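Local structure of vascular endothelial cadherin (Gallus gallus, 3PPE) at residues V142-I147 against F153-S158. The protein mediates calcium-dependent, homophilic adhesion between endothelial cells, and the chain described here comprises its first two extracellular cadherin domains. Residues are numbered along the deposited sequence; the frame is centred on the assembly and turned at random.
Sequences VTYQII and FTVDDS
With CG anti to its carbonyl carbon (chi1 -63°), Tyr144 lays its ring along the backbone of Asp157 and Ser158, while Asp157, turned the same way about its first torsion, reaches back to the backbone of Tyr144. The two segments belong to the second cadherin domain, a Greek-key beta sandwich. Segment 142-147 lies on strand 142-148, the outermost strand of one sheet within this chain, bonded through its backbone to strand 175-184, and strand 153-155 is outermost within this chain in the facing sheet. Their directions differ by 166° and their axes come within 6.4 Å, yet no direct backbone hydrogen bond joins them, so side chains and a water close this edge of the sandwich. The polar link is Tyr144 N to Asp157 OD1, 3.1 Å long and nearly straight (167°); the carboxylate is met on its anti side, a little out of its plane. The carbonyl oxygen of Asp157 approaches the rim of the Tyr144 ring, near the plane of the ring, with Asp157 O 3.5 Å from Tyr144 CE1. The phenol oxygen continues to a hydrogen bond with Ala128 N on strand 122-129, tying the tyrosine to the facing sheet. A phenylalanine here would probably leave Ala128 N without its hydroxyl partner and remove the tyrosine's polar tie to strand 122-129. Further along, Val155 fits between Tyr144 and Ile146: its CG2 lies 3.8 Å from Tyr144 CB, and its CG1 the same distance from Ile146 CG1. Ile146 extends its CD1 beside the backbone of Phe153 and packs also on Ile178, whereas the Phe153 ring turns inward to meet Tyr176 edge-to-face. Between the two backbones, one water is hydrogen-bonded to Tyr144 O at 3.0 Å and to Val155 O at 2.7 Å.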
loop_
_atom_site.group_PDB
_atom_site.type_symbol
_atom_site.label_atom_id
_atom_site.label_comp_id
_atom_site.label_asym_id
_atom_site.label_seq_id
_atom_site.Cartn_x
_atom_site.Cartn_y
_atom_site.Cartn_z
ATOM N N VAL A 142 -19.900 19.117 -8.504
ATOM C CA VAL A 142 -20.190 19.666 -9.831
ATOM C C VAL A 142 -20.399 21.175 -9.690
ATOM O O VAL A 142 -21.062 21.622 -8.762
ATOM C CB VAL A 142 -21.463 19.034 -10.429
ATOM C CG1 VAL A 142 -21.748 19.591 -11.860
ATOM C CG2 VAL A 142 -21.428 17.435 -10.419
ATOM N N THR A 143 -19.840 21.947 -10.617
ATOM C CA THR A 143 -20.052 23.395 -10.721
ATOM C C THR A 143 -20.521 23.709 -12.159
ATOM O O THR A 143 -20.306 22.916 -13.067
ATOM C CB THR A 143 -18.741 24.224 -10.397
ATOM O OG1 THR A 143 -17.790 24.018 -11.433
ATOM C CG2 THR A 143 -18.132 23.794 -9.090
ATOM N N TYR A 144 -21.198 24.836 -12.356
ATOM C CA TYR A 144 -21.846 25.131 -13.629
ATOM C C TYR A 144 -21.489 26.550 -14.082
ATOM O O TYR A 144 -21.362 27.433 -13.255
ATOM C CB TYR A 144 -23.369 25.054 -13.446
ATOM C CG TYR A 144 -23.910 23.691 -13.055
ATOM C CD1 TYR A 144 -24.022 23.323 -11.716
ATOM C CD2 TYR A 144 -24.269 22.762 -14.032
ATOM C CE1 TYR A 144 -24.519 22.048 -11.339
ATOM C CE2 TYR A 144 -24.785 21.457 -13.662
ATOM C CZ TYR A 144 -24.916 21.143 -12.334
ATOM O OH TYR A 144 -25.386 19.913 -11.962
ATOM N N GLN A 145 -21.402 26.752 -15.401
ATOM C CA GLN A 145 -21.142 28.047 -15.974
ATOM C C GLN A 145 -22.026 28.166 -17.230
ATOM O O GLN A 145 -22.245 27.183 -17.942
ATOM C CB GLN A 145 -19.621 28.110 -16.302
ATOM C CG GLN A 145 -19.102 29.372 -16.974
ATOM C CD GLN A 145 -17.572 29.283 -17.338
ATOM O OE1 GLN A 145 -16.925 28.202 -17.235
ATOM N NE2 GLN A 145 -17.017 30.410 -17.796
ATOM N N ILE A 146 -22.575 29.348 -17.483
ATOM C CA ILE A 146 -23.181 29.617 -18.789
ATOM C C ILE A 146 -22.085 30.193 -19.689
ATOM O O ILE A 146 -21.417 31.166 -19.316
ATOM C CB ILE A 146 -24.393 30.571 -18.708
ATOM C CG1 ILE A 146 -25.521 29.907 -17.885
ATOM C CG2 ILE A 146 -24.914 30.940 -20.152
ATOM C CD1 ILE A 146 -26.679 30.849 -17.657
ATOM N N ILE A 147 -21.864 29.562 -20.842
ATOM C CA ILE A 147 -20.758 29.961 -21.702
ATOM C C ILE A 147 -21.279 30.629 -22.991
ATOM O O ILE A 147 -20.505 31.155 -23.794
ATOM C CB ILE A 147 -19.793 28.754 -22.028
ATOM C CG1 ILE A 147 -20.513 27.634 -22.765
ATOM C CG2 ILE A 147 -19.082 28.185 -20.741
ATOM C CD1 ILE A 147 -19.541 26.466 -23.144
ATOM N N PHE A 153 -28.970 35.320 -18.651
ATOM C CA PHE A 153 -29.254 34.340 -17.576
ATOM C C PHE A 153 -27.996 34.014 -16.788
ATOM O O PHE A 153 -26.917 34.050 -17.333
ATOM C CB PHE A 153 -29.848 33.018 -18.152
ATOM C CG PHE A 153 -31.128 33.239 -18.915
ATOM C CD1 PHE A 153 -31.097 33.518 -20.295
ATOM C CD2 PHE A 153 -32.345 33.282 -18.253
ATOM C CE1 PHE A 153 -32.275 33.783 -21.000
ATOM C CE2 PHE A 153 -33.549 33.536 -18.966
ATOM C CZ PHE A 153 -33.502 33.792 -20.339
ATOM N N THR A 154 -28.155 33.709 -15.513
ATOM C CA THR A 154 -27.050 33.227 -14.694
ATOM C C THR A 154 -27.355 31.802 -14.255
ATOM O O THR A 154 -28.485 31.335 -14.351
ATOM C CB THR A 154 -26.780 34.121 -13.442
ATOM O OG1 THR A 154 -27.881 34.066 -12.531
ATOM C CG2 THR A 154 -26.459 35.603 -13.853
ATOM N N VAL A 155 -26.343 31.092 -13.777
ATOM C CA VAL A 155 -26.587 29.769 -13.229
ATOM C C VAL A 155 -25.875 29.670 -11.883
ATOM O O VAL A 155 -24.769 30.210 -11.734
ATOM C CB VAL A 155 -26.093 28.662 -14.198
ATOM C CG1 VAL A 155 -24.559 28.765 -14.426
ATOM C CG2 VAL A 155 -26.423 27.269 -13.637
ATOM N N ASP A 156 -26.494 29.021 -10.893
ATOM C CA ASP A 156 -25.798 28.826 -9.617
ATOM C C ASP A 156 -25.070 27.470 -9.637
ATOM O O ASP A 156 -25.173 26.725 -10.610
ATOM C CB ASP A 156 -26.694 29.026 -8.381
ATOM C CG ASP A 156 -27.740 27.940 -8.180
ATOM O OD1 ASP A 156 -27.655 26.804 -8.709
ATOM O OD2 ASP A 156 -28.701 28.240 -7.437
ATOM N N ASP A 157 -24.348 27.127 -8.573
ATOM C CA ASP A 157 -23.561 25.894 -8.635
ATOM C C ASP A 157 -24.407 24.647 -8.281
ATOM O O ASP A 157 -23.863 23.515 -8.220
ATOM C CB ASP A 157 -22.242 26.039 -7.832
ATOM C CG ASP A 157 -21.153 26.790 -8.614
ATOM O OD1 ASP A 157 -21.046 26.654 -9.888
ATOM O OD2 ASP A 157 -20.404 27.530 -7.944
ATOM N N SER A 158 -25.734 24.837 -8.085
ATOM C CA SER A 158 -26.699 23.720 -8.130
ATOM C C SER A 158 -27.311 23.484 -9.525
ATOM O O SER A 158 -28.131 22.592 -9.687
ATOM C CB SER A 158 -27.848 23.904 -7.136
ATOM O OG SER A 158 -27.389 23.670 -5.796
HETATM O O HOH W 1 -22.280 29.424 -11.248
#